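Aryl acylamidase (bacterium CSBL00001, PDB 4YJ6) probably hydrolyses the amide bond of N-acylated aromatic amines, as an aryl acylamidase of the amidase signature family. Local coordinates at residues P281-I286 with P398-M403; D308-P312 with C384-V388; T96-I100 with S133-G137; M318-W322 with Y434-F438. One frame throughout, in Å; residues are numbered along the deposited sequence.

Contact 1 (P281-I286 with P398-M403)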
loop_
_atom_site.group_PDB
_atom_site.type_symbol
_atom_site.label_atom_id
_atom_site.label_comp_id
_atom_site.label_asym_id
_atom_site.label_seq_id
_atom_site.Cartn_x
_atom_site.Cartn_y
_atom_site.Cartn_z
ATOM N N PRO A 281 -0.961 1.483 -22.045
ATOM C CA PRO A 281 -0.557 2.819 -22.501
ATOM C C PRO A 281 0.073 3.577 -21.344
ATOM O O PRO A 281 -0.564 3.671 -20.303
ATOM C CB PRO A 281 -1.874 3.443 -22.939
ATOM C CG PRO A 281 -2.920 2.807 -22.001
ATOM C CD PRO A 281 -2.411 1.371 -21.827
ATOM N N VAL A 282 1.306 4.050 -21.491
ATOM C CA VAL A 282 2.001 4.682 -20.372
ATOM C C VAL A 282 2.469 6.055 -20.787
ATOM O O VAL A 282 3.061 6.204 -21.865
ATOM C CB VAL A 282 3.233 3.847 -19.950
ATOM C CG1 VAL A 282 4.027 4.540 -18.831
ATOM C CG2 VAL A 282 2.743 2.453 -19.517
ATOM N N GLN A 283 2.225 7.053 -19.950
ATOM C CA GLN A 283 2.654 8.424 -20.295
ATOM C C GLN A 283 4.152 8.447 -20.634
ATOM O O GLN A 283 5.011 7.907 -19.914
ATOM C CB GLN A 283 2.292 9.409 -19.159
ATOM C CG GLN A 283 0.800 9.564 -19.012
ATOM C CD GLN A 283 0.395 10.477 -17.867
ATOM O OE1 GLN A 283 1.192 10.759 -16.943
ATOM N NE2 GLN A 283 -0.849 10.946 -17.919
ATOM N N GLN A 284 4.495 9.077 -21.754
ATOM C CA GLN A 284 5.857 9.010 -22.221
ATOM C C GLN A 284 6.874 9.504 -21.185
ATOM O O GLN A 284 7.960 8.951 -21.072
ATOM C CB GLN A 284 5.996 9.838 -23.523
ATOM C CG GLN A 284 7.338 9.688 -24.140
ATOM C CD GLN A 284 7.602 8.261 -24.579
ATOM O OE1 GLN A 284 6.810 7.666 -25.334
ATOM N NE2 GLN A 284 8.720 7.705 -24.133
ATOM N N GLU A 285 6.535 10.557 -20.440
ATOM C CA GLU A 285 7.468 11.092 -19.450
ATOM C C GLU A 285 7.822 10.053 -18.360
ATOM O O GLU A 285 8.936 10.031 -17.828
ATOM C CB GLU A 285 6.901 12.348 -18.767
ATOM C CG GLU A 285 6.654 13.503 -19.729
ATOM C CD GLU A 285 5.316 13.423 -20.483
ATOM O OE1 GLU A 285 4.458 12.518 -20.240
ATOM O OE2 GLU A 285 5.113 14.311 -21.348
ATOM N N ILE A 286 6.846 9.230 -18.042
ATOM C CA ILE A 286 7.050 8.155 -17.059
ATOM C C ILE A 286 7.948 7.079 -17.675
ATOM O O ILE A 286 8.938 6.661 -17.070
ATOM C CB ILE A 286 5.726 7.557 -16.631
ATOM C CG1 ILE A 286 4.991 8.545 -15.705
ATOM C CG2 ILE A 286 5.960 6.181 -15.885
ATOM C CD1 ILE A 286 3.571 8.083 -15.331
ATOM N N PRO A 398 7.561 0.767 -14.670
ATOM C CA PRO A 398 6.984 1.891 -13.933
ATOM C C PRO A 398 5.920 1.330 -12.998
ATOM O O PRO A 398 5.217 0.395 -13.375
ATOM C CB PRO A 398 6.302 2.760 -15.019
ATOM C CG PRO A 398 6.805 2.185 -16.376
ATOM C CD PRO A 398 7.111 0.716 -16.076
ATOM N N THR A 399 5.769 1.897 -11.809
ATOM C CA THR A 399 4.693 1.426 -10.928
ATOM C C THR A 399 3.328 1.672 -11.563
ATOM O O THR A 399 2.456 0.815 -11.501
ATOM C CB THR A 399 4.774 2.163 -9.585
ATOM O OG1 THR A 399 6.110 2.021 -9.105
ATOM C CG2 THR A 399 3.757 1.608 -8.547
ATOM N N LEU A 400 3.167 2.859 -12.171
ATOM C CA LEU A 400 1.886 3.313 -12.665
ATOM C C LEU A 400 2.005 3.888 -14.072
ATOM O O LEU A 400 3.074 4.341 -14.473
ATOM C CB LEU A 400 1.341 4.441 -11.794
ATOM C CG LEU A 400 1.226 4.072 -10.322
ATOM C CD1 LEU A 400 0.818 5.305 -9.527
ATOM C CD2 LEU A 400 0.183 2.961 -10.204
ATOM N N ALA A 401 0.881 3.893 -14.780
ATOM C CA ALA A 401 0.866 4.365 -16.182
ATOM C C ALA A 401 0.672 5.880 -16.305
ATOM O O ALA A 401 0.780 6.409 -17.424
ATOM C CB ALA A 401 -0.235 3.670 -16.931
ATOM N N CYS A 402 0.351 6.560 -15.207
ATOM C CA CYS A 402 0.088 8.008 -15.265
ATOM C C CYS A 402 0.467 8.718 -13.971
ATOM O O CYS A 402 0.655 8.091 -12.918
ATOM C CB CYS A 402 -1.389 8.283 -15.573
ATOM S SG CYS A 402 -2.561 7.599 -14.331
HETATM N N MSE A 403 0.562 10.040 -14.071
HETATM C CA MSE A 403 0.844 10.910 -12.939
HETATM C C MSE A 403 -0.396 11.173 -12.093
HETATM O O MSE A 403 -1.518 10.858 -12.492
HETATM C CB MSE A 403 1.374 12.256 -13.471
HETATM C CG MSE A 403 2.603 12.127 -14.354
HETATM SE SE MSE A 403 4.113 11.322 -13.422
HETATM C CE MSE A 403 4.401 12.627 -11.997
HETATM O O HOH W 1 -2.149 11.832 -14.988
#

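Contact 2 (D308-P312 with C384-V388)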
loop_
_atom_site.group_PDB
_atom_site.type_symbol
_atom_site.label_atom_id
_atom_site.label_comp_id
_atom_site.label_asym_id
_atom_site.label_seq_id
_atom_site.Cartn_x
_atom_site.Cartn_y
_atom_site.Cartn_z
ATOM N N ASP A 308 10.184 -8.837 -22.997
ATOM C CA ASP A 308 8.792 -8.881 -23.433
ATOM C C ASP A 308 8.082 -10.013 -22.663
ATOM O O ASP A 308 8.401 -11.169 -22.812
ATOM C CB ASP A 308 8.734 -9.145 -24.949
ATOM C CG ASP A 308 7.327 -9.275 -25.452
ATOM O OD1 ASP A 308 6.385 -8.832 -24.757
ATOM O OD2 ASP A 308 7.134 -9.861 -26.540
ATOM N N LEU A 309 7.150 -9.654 -21.792
ATOM C CA LEU A 309 6.414 -10.671 -21.046
ATOM C C LEU A 309 5.526 -11.536 -21.923
ATOM O O LEU A 309 5.208 -12.663 -21.560
ATOM C CB LEU A 309 5.538 -10.015 -19.983
ATOM C CG LEU A 309 6.265 -9.891 -18.653
ATOM C CD1 LEU A 309 7.307 -8.750 -18.766
ATOM C CD2 LEU A 309 5.261 -9.648 -17.553
ATOM N N GLY A 310 5.120 -11.013 -23.082
ATOM C CA GLY A 310 4.264 -11.772 -23.965
ATOM C C GLY A 310 2.840 -12.026 -23.462
ATOM O O GLY A 310 2.235 -13.055 -23.785
ATOM N N ILE A 311 2.294 -11.082 -22.703
ATOM C CA ILE A 311 0.921 -11.213 -22.196
ATOM C C ILE A 311 -0.060 -11.170 -23.393
ATOM O O ILE A 311 -0.041 -10.217 -24.160
ATOM C CB ILE A 311 0.613 -10.045 -21.246
ATOM C CG1 ILE A 311 1.445 -10.181 -19.944
ATOM C CG2 ILE A 311 -0.877 -10.021 -20.930
ATOM C CD1 ILE A 311 1.413 -8.898 -19.079
ATOM N N PRO A 312 -0.888 -12.211 -23.575
ATOM C CA PRO A 312 -1.733 -12.268 -24.785
ATOM C C PRO A 312 -3.122 -11.666 -24.619
ATOM O O PRO A 312 -3.918 -11.627 -25.570
ATOM C CB PRO A 312 -1.841 -13.761 -25.054
ATOM C CG PRO A 312 -1.850 -14.346 -23.649
ATOM C CD PRO A 312 -0.845 -13.510 -22.877
ATOM N N CYS A 384 3.335 -15.746 -17.418
ATOM C CA CYS A 384 4.154 -14.754 -18.137
ATOM C C CYS A 384 5.183 -14.178 -17.182
ATOM O O CYS A 384 6.331 -13.991 -17.531
ATOM C CB CYS A 384 3.306 -13.627 -18.714
ATOM S SG CYS A 384 2.280 -14.143 -20.151
HETATM N N MSE A 385 4.774 -13.927 -15.942
HETATM C CA MSE A 385 5.749 -13.482 -14.941
HETATM C C MSE A 385 6.806 -14.550 -14.710
HETATM O O MSE A 385 8.012 -14.256 -14.645
HETATM C CB MSE A 385 5.060 -13.237 -13.608
HETATM C CG MSE A 385 4.316 -11.995 -13.596
HETATM SE SE MSE A 385 5.601 -10.495 -13.532
HETATM C CE MSE A 385 4.188 -9.136 -13.550
ATOM N N ASN A 386 6.360 -15.791 -14.576
ATOM C CA ASN A 386 7.285 -16.882 -14.314
ATOM C C ASN A 386 8.308 -17.023 -15.459
ATOM O O ASN A 386 9.451 -17.385 -15.225
ATOM C CB ASN A 386 6.537 -18.212 -14.159
ATOM C CG ASN A 386 5.839 -18.342 -12.798
ATOM O OD1 ASN A 386 4.777 -18.985 -12.677
ATOM N ND2 ASN A 386 6.395 -17.716 -11.813
ATOM N N GLY A 387 7.874 -16.768 -16.681
ATOM C CA GLY A 387 8.786 -16.859 -17.830
ATOM C C GLY A 387 9.928 -15.863 -17.692
ATOM O O GLY A 387 11.055 -16.132 -18.093
ATOM N N VAL A 388 9.644 -14.685 -17.140
ATOM C CA VAL A 388 10.708 -13.729 -16.863
ATOM C C VAL A 388 11.660 -14.286 -15.808
ATOM O O VAL A 388 12.880 -14.245 -15.969
ATOM C CB VAL A 388 10.109 -12.379 -16.398
ATOM C CG1 VAL A 388 11.192 -11.437 -15.820
ATOM C CG2 VAL A 388 9.378 -11.704 -17.581
HETATM O O HOH W 2 7.209 -14.358 -20.112
#

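Contact 3 (T96-I100 with S133-G137)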
loop_
_atom_site.group_PDB
_atom_site.type_symbol
_atom_site.label_atom_id
_atom_site.label_comp_id
_atom_site.label_asym_id
_atom_site.label_seq_id
_atom_site.Cartn_x
_atom_site.Cartn_y
_atom_site.Cartn_z
ATOM N N THR A 96 -15.074 1.555 8.514
ATOM C CA THR A 96 -16.089 2.052 7.590
ATOM C C THR A 96 -15.902 1.546 6.168
ATOM O O THR A 96 -16.633 1.971 5.276
ATOM C CB THR A 96 -16.133 3.597 7.567
ATOM O OG1 THR A 96 -14.984 4.139 6.905
ATOM C CG2 THR A 96 -16.203 4.161 8.992
ATOM N N LEU A 97 -14.937 0.643 5.961
ATOM C CA LEU A 97 -14.634 0.104 4.619
ATOM C C LEU A 97 -14.414 1.239 3.632
ATOM O O LEU A 97 -14.932 1.222 2.503
ATOM C CB LEU A 97 -15.767 -0.815 4.133
ATOM C CG LEU A 97 -16.162 -1.906 5.149
ATOM C CD1 LEU A 97 -17.233 -2.870 4.560
ATOM C CD2 LEU A 97 -14.927 -2.679 5.593
ATOM N N GLY A 98 -13.610 2.222 4.032
ATOM C CA GLY A 98 -13.261 3.298 3.119
ATOM C C GLY A 98 -14.346 4.356 2.958
ATOM O O GLY A 98 -14.624 4.831 1.849
ATOM N N GLY A 99 -14.989 4.730 4.058
ATOM C CA GLY A 99 -15.844 5.902 4.017
ATOM C C GLY A 99 -17.286 5.606 3.655
ATOM O O GLY A 99 -17.950 6.418 3.010
ATOM N N ILE A 100 -17.791 4.457 4.073
ATOM C CA ILE A 100 -19.219 4.178 3.924
ATOM C C ILE A 100 -19.947 4.760 5.125
ATOM O O ILE A 100 -19.795 4.261 6.238
ATOM C CB ILE A 100 -19.487 2.686 3.826
ATOM C CG1 ILE A 100 -18.783 2.111 2.580
ATOM C CG2 ILE A 100 -21.013 2.401 3.795
ATOM C CD1 ILE A 100 -19.021 0.617 2.409
ATOM N N SER A 133 -9.343 5.590 3.013
ATOM C CA SER A 133 -9.355 4.715 1.831
ATOM C C SER A 133 -10.626 5.066 1.046
ATOM O O SER A 133 -11.604 5.526 1.642
ATOM C CB SER A 133 -9.401 3.222 2.292
ATOM O OG SER A 133 -9.724 2.303 1.219
ATOM N N PRO A 134 -10.624 4.841 -0.282
ATOM C CA PRO A 134 -11.859 4.869 -1.066
ATOM C C PRO A 134 -12.761 3.698 -0.687
ATOM O O PRO A 134 -12.317 2.690 -0.100
ATOM C CB PRO A 134 -11.361 4.666 -2.506
ATOM C CG PRO A 134 -10.155 3.762 -2.328
ATOM C CD PRO A 134 -9.476 4.362 -1.081
ATOM N N VAL A 135 -14.036 3.824 -1.017
ATOM C CA VAL A 135 -15.032 2.838 -0.624
ATOM C C VAL A 135 -14.649 1.457 -1.139
ATOM O O VAL A 135 -14.377 1.282 -2.313
ATOM C CB VAL A 135 -16.447 3.225 -1.146
ATOM C CG1 VAL A 135 -17.424 2.055 -0.994
ATOM C CG2 VAL A 135 -16.951 4.519 -0.437
ATOM N N TYR A 136 -14.608 0.489 -0.226
ATOM C CA TYR A 136 -14.283 -0.907 -0.548
ATOM C C TYR A 136 -12.928 -1.044 -1.261
ATOM O O TYR A 136 -12.651 -2.076 -1.888
ATOM C CB TYR A 136 -15.405 -1.561 -1.387
ATOM C CG TYR A 136 -16.521 -2.183 -0.560
ATOM C CD1 TYR A 136 -16.249 -3.233 0.291
ATOM C CD2 TYR A 136 -17.853 -1.725 -0.641
ATOM C CE1 TYR A 136 -17.257 -3.829 1.053
ATOM C CE2 TYR A 136 -18.864 -2.311 0.110
ATOM C CZ TYR A 136 -18.558 -3.355 0.957
ATOM O OH TYR A 136 -19.528 -3.964 1.722
ATOM N N GLY A 137 -12.061 -0.047 -1.106
ATOM C CA GLY A 137 -10.754 -0.070 -1.766
ATOM C C GLY A 137 -10.829 -0.013 -3.296
ATOM O O GLY A 137 -9.826 -0.224 -3.958
#

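Contact 4 (M318-W322 with Y434-F438)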
loop_
_atom_site.group_PDB
_atom_site.type_symbol
_atom_site.label_atom_id
_atom_site.label_comp_id
_atom_site.label_asym_id
_atom_site.label_seq_id
_atom_site.Cartn_x
_atom_site.Cartn_y
_atom_site.Cartn_z
HETATM N N MSE A 318 -7.713 -7.648 -18.810
HETATM C CA MSE A 318 -7.153 -7.904 -17.487
HETATM C C MSE A 318 -7.811 -7.068 -16.392
HETATM O O MSE A 318 -8.115 -7.593 -15.315
HETATM C CB MSE A 318 -5.654 -7.651 -17.522
HETATM C CG MSE A 318 -5.004 -8.603 -18.456
HETATM SE SE MSE A 318 -3.117 -8.607 -18.056
HETATM C CE MSE A 318 -2.676 -6.760 -18.604
ATOM N N SER A 319 -8.011 -5.770 -16.627
ATOM C CA SER A 319 -8.654 -4.961 -15.606
ATOM C C SER A 319 -10.094 -5.388 -15.357
ATOM O O SER A 319 -10.558 -5.361 -14.201
ATOM C CB SER A 319 -8.584 -3.448 -15.905
ATOM O OG SER A 319 -9.357 -3.096 -17.058
ATOM N N ASP A 320 -10.817 -5.761 -16.412
ATOM C CA ASP A 320 -12.173 -6.275 -16.209
ATOM C C ASP A 320 -12.168 -7.539 -15.328
ATOM O O ASP A 320 -13.012 -7.689 -14.439
ATOM C CB ASP A 320 -12.846 -6.631 -17.543
ATOM C CG ASP A 320 -13.337 -5.413 -18.333
ATOM O OD1 ASP A 320 -13.392 -4.294 -17.787
ATOM O OD2 ASP A 320 -13.688 -5.600 -19.528
ATOM N N ALA A 321 -11.220 -8.443 -15.570
ATOM C CA ALA A 321 -11.115 -9.669 -14.760
ATOM C C ALA A 321 -10.785 -9.312 -13.323
ATOM O O ALA A 321 -11.357 -9.879 -12.380
ATOM C CB ALA A 321 -10.022 -10.613 -15.322
ATOM N N TRP A 322 -9.849 -8.389 -13.130
ATOM C CA TRP A 322 -9.549 -7.924 -11.745
ATOM C C TRP A 322 -10.775 -7.372 -11.042
ATOM O O TRP A 322 -11.076 -7.742 -9.892
ATOM C CB TRP A 322 -8.473 -6.835 -11.779
ATOM C CG TRP A 322 -8.037 -6.411 -10.360
ATOM C CD1 TRP A 322 -7.042 -6.986 -9.593
ATOM C CD2 TRP A 322 -8.564 -5.336 -9.582
ATOM N NE1 TRP A 322 -6.947 -6.338 -8.394
ATOM C CE2 TRP A 322 -7.865 -5.320 -8.359
ATOM C CE3 TRP A 322 -9.592 -4.398 -9.788
ATOM C CZ2 TRP A 322 -8.142 -4.398 -7.356
ATOM C CZ3 TRP A 322 -9.875 -3.488 -8.805
ATOM C CH2 TRP A 322 -9.154 -3.489 -7.582
ATOM N N TYR A 434 -1.371 -4.272 -10.516
ATOM C CA TYR A 434 -2.307 -5.370 -10.229
ATOM C C TYR A 434 -1.792 -6.708 -10.769
ATOM O O TYR A 434 -2.309 -7.767 -10.348
ATOM C CB TYR A 434 -3.758 -5.105 -10.707
ATOM C CG TYR A 434 -3.976 -4.999 -12.216
ATOM C CD1 TYR A 434 -3.829 -6.117 -13.051
ATOM C CD2 TYR A 434 -4.398 -3.800 -12.785
ATOM C CE1 TYR A 434 -4.044 -6.016 -14.433
ATOM C CE2 TYR A 434 -4.616 -3.687 -14.149
ATOM C CZ TYR A 434 -4.440 -4.795 -14.968
ATOM O OH TYR A 434 -4.668 -4.683 -16.334
ATOM N N LEU A 435 -0.819 -6.688 -11.681
ATOM C CA LEU A 435 -0.291 -7.968 -12.189
ATOM C C LEU A 435 0.238 -8.853 -11.043
ATOM O O LEU A 435 0.115 -10.069 -11.124
ATOM C CB LEU A 435 0.803 -7.766 -13.223
ATOM C CG LEU A 435 0.343 -7.022 -14.468
ATOM C CD1 LEU A 435 1.568 -6.778 -15.396
ATOM C CD2 LEU A 435 -0.739 -7.796 -15.189
ATOM N N THR A 436 0.844 -8.272 -9.992
ATOM C CA THR A 436 1.381 -9.132 -8.922
ATOM C C THR A 436 0.298 -9.540 -7.928
ATOM O O THR A 436 0.503 -10.450 -7.134
ATOM C CB THR A 436 2.521 -8.461 -8.131
ATOM O OG1 THR A 436 2.006 -7.332 -7.430
ATOM C CG2 THR A 436 3.629 -7.993 -9.085
ATOM N N ASN A 437 -0.863 -8.895 -7.961
ATOM C CA ASN A 437 -2.009 -9.455 -7.232
ATOM C C ASN A 437 -2.561 -10.674 -7.978
ATOM O O ASN A 437 -3.151 -11.547 -7.385
ATOM C CB ASN A 437 -3.107 -8.401 -7.028
ATOM C CG ASN A 437 -2.583 -7.195 -6.292
ATOM O OD1 ASN A 437 -2.171 -6.227 -6.922
ATOM N ND2 ASN A 437 -2.567 -7.253 -4.959
ATOM N N PHE A 438 -2.381 -10.725 -9.300
ATOM C CA PHE A 438 -2.650 -11.984 -9.999
ATOM C C PHE A 438 -1.574 -13.028 -9.706
ATOM O O PHE A 438 -1.887 -14.208 -9.512
ATOM C CB PHE A 438 -2.636 -11.778 -11.521
ATOM C CG PHE A 438 -3.829 -11.037 -12.048
ATOM C CD1 PHE A 438 -5.020 -10.980 -11.341
ATOM C CD2 PHE A 438 -3.765 -10.464 -13.314
ATOM C CE1 PHE A 438 -6.144 -10.291 -11.894
ATOM C CE2 PHE A 438 -4.863 -9.807 -13.864
ATOM C CZ PHE A 438 -6.048 -9.726 -13.163
#

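Contact 1 (P281-I286 with P398-M403)
Gln283 meets the loop 398-403 with two hydrogen bonds. Its backbone N gives a nearly straight bond (176°) to Ala401 O at 3.0 Å. Its side-chain OE1 accepts from Met403 N, also at 3.0 Å, with the donor well above the plane of the amide rather than on a lone pair. Extended beyond CG, the glutamine lies along Cys402, CD 3.6 Å from Cys402 CB, and NE2 makes a weak bond to a water that donates to Met403 O. A glutamine fits here because it is long enough to bring an acceptor to Met403 N, while its amide nitrogen reaches the loop only weakly, through that water.

The apolar contacts centre on Ile286, in the first turn of helix 284-299. Its CG2 packs 3.5 Å from Pro398 CB, its CG1 meets the selenium of selenomethionine Met403 at 3.7 Å, and CD1 rests on the backbone of Cys402. Val282 CG2 touches the small Ala401 CB, which also lies against Pro281 O, a buried oxygen without a polar partner in the model.

Gln283, the N-cap of helix 284-299, thus binds the loop after strand 394-398 through polar atoms, and Ile286 adds apolar packing.

Contact 2 (D308-P312 with C384-V388)
Leu309 sets its forked end across two residues of helix 368-389. Its CG and CD1 both lie 3.8 Å from CG2 of Val388, while CD2 turns to the selenium of selenomethionine Met385, 4.1 Å from SE. The leucine crosses each of these side chains obliquely. Its first torsion, -91°, departs from a staggered value, and this turn helps bring the two branches to different partners. Met385 sets out away from the loop, but the bend at its second torsion carries the selenium back. With an alanine in place of Leu309, Val388 CG2 and the selenium would probably be left facing a gap where the loop now packs.

The loop 308-312 joins strand 303-306, an outermost strand of the large mixed sheet, to helix 315-339, and here it is laid against the last turns of helix 368-389. An Asx turn shapes it: Asp308 OD1 accepts from Gly310 N at 3.0 Å, met from above the carboxylate plane. Gly310 has a positive phi of 68°, a conformation that glycine adopts easily.

Cys384, one turn before Val388, points at the loop. With SG beside its own backbone N (chi1 -72°), the sulfur comes 3.6 Å from Leu309 O, and Ile311 CG1 (4.1 Å from SG) and Pro312 CD lie against it; a small, weakly polar side chain fits between these groups. A water bridges the two backbones, donating to Leu309 O at 3.0 Å and to Cys384 O at 2.8 Å.

Contact 3 (T96-I100 with S133-G137)
Leu97 makes the hydrogen bond between the two loops: its O accepts from Tyr136 N at 2.8 Å, almost straight at 172°. Its side chain serves the same partner. With CG beside the backbone N (chi1 -51°), CD1 comes 3.6 Å from CE1 of the Tyr136 ring, slanting across the tyrosine. A long apolar chain suits this flank of the ring, whose hydroxyl bonds to Ser333 on helix 315-339.

Gly98 is where the backbones press together. Its CA makes a CH...O contact of 3.4 Å with Pro134 O, an oxygen that also accepts from Ser133 OG and Gly137 N. A side chain on Gly98 would run straight into Pro134 O, so the absence of one permits the close approach. Its own O meets Val135 CG2 at 3.3 Å.

Gly99 has backbone angles that a larger residue would tolerate poorly. Its N donates to Thr96 OG1 at 2.9 Å, an ST motif that tightens the turn; the same hydroxyl is also bonded to Asp85.

Ile100 returns to apolar packing. CG1 lies 3.8 Å from Val135 CG1, the two side chains crossing at about a right angle, and CD1 lies 3.7 Å from Tyr136 CE2, so Leu97 and Ile100 touch the two CE carbons of one ring.

In this amidase signature fold the loops follow the neighbouring parallel strands 80-84 and 126-131; a phosphate, probably from the crystallisation liquor, lies about 6 Å from the Ser133 side chain and may mark a pocket, possibly part of the active site.

Contact 4 (M318-W322 with Y434-F438)
Met318 O accepts the helical hydrogen bond of Trp322 N at 2.9 Å and is also met from the other helix by the edge of Phe438, whose CZ comes within 3.7 Å. The oxygen lies near the plane of the phenyl ring, so it faces the slightly positive ring hydrogens.

The remaining contacts are mainly apolar. Tyr434 has CG between its backbone N and carbonyl carbon (chi1 66°), which leads the ring to helix 318-322, with OH 3.3 Å from Met318 CB. Its CB lies over one face of the Trp322 indole, 3.9 Å from CD1. Phe438 meets the same tryptophan at the edge of the indole with CE1, and its CZ lies 4.0 Å from Trp322 CB. Beyond the phenol, the selenium of selenomethionine Met318 rests 3.8 Å from Leu435 CD2, where a flexible chain can follow the leucine. Replacing Tyr434 by an alanine would probably open a gap beside Met318 and leave its side chain freer to turn.

The short helical segments cross at 59° with axes 11.1 Å apart, a wide spacing filled by these large side chains. Trp322 NE1 bonds to Gly184 O, just past strand 178-183. Helix 368-389 packs on the same group, with Val381 against Met318 and Leu377 against Phe438, so helix 434-439 is held beside two long helices before the chain enters strand 443-451.

In the fold
Contacts 2 and 4 form one continuous packed region, their centres 14 Å apart: Met385 CE lies 3.7 Å from Leu435 CB, and Ile311 CG2 lies 3.9 Å from the selenium of Met318. Contact 1 stands about 17 Å from contact 4, centre to centre, without touching it. Its segments alternate along the chain with those of contact 4, so the two contacts cross along the chain. Contact 3 belongs to an earlier part of the chain, yet its nearest atoms come within about 5 Å of contact 4. A phosphate is bound about 4 Å from the Trp322 side chain, and one about 6 Å from that of Ser133; though probably from the crystallisation liquor, such ions often mark pockets.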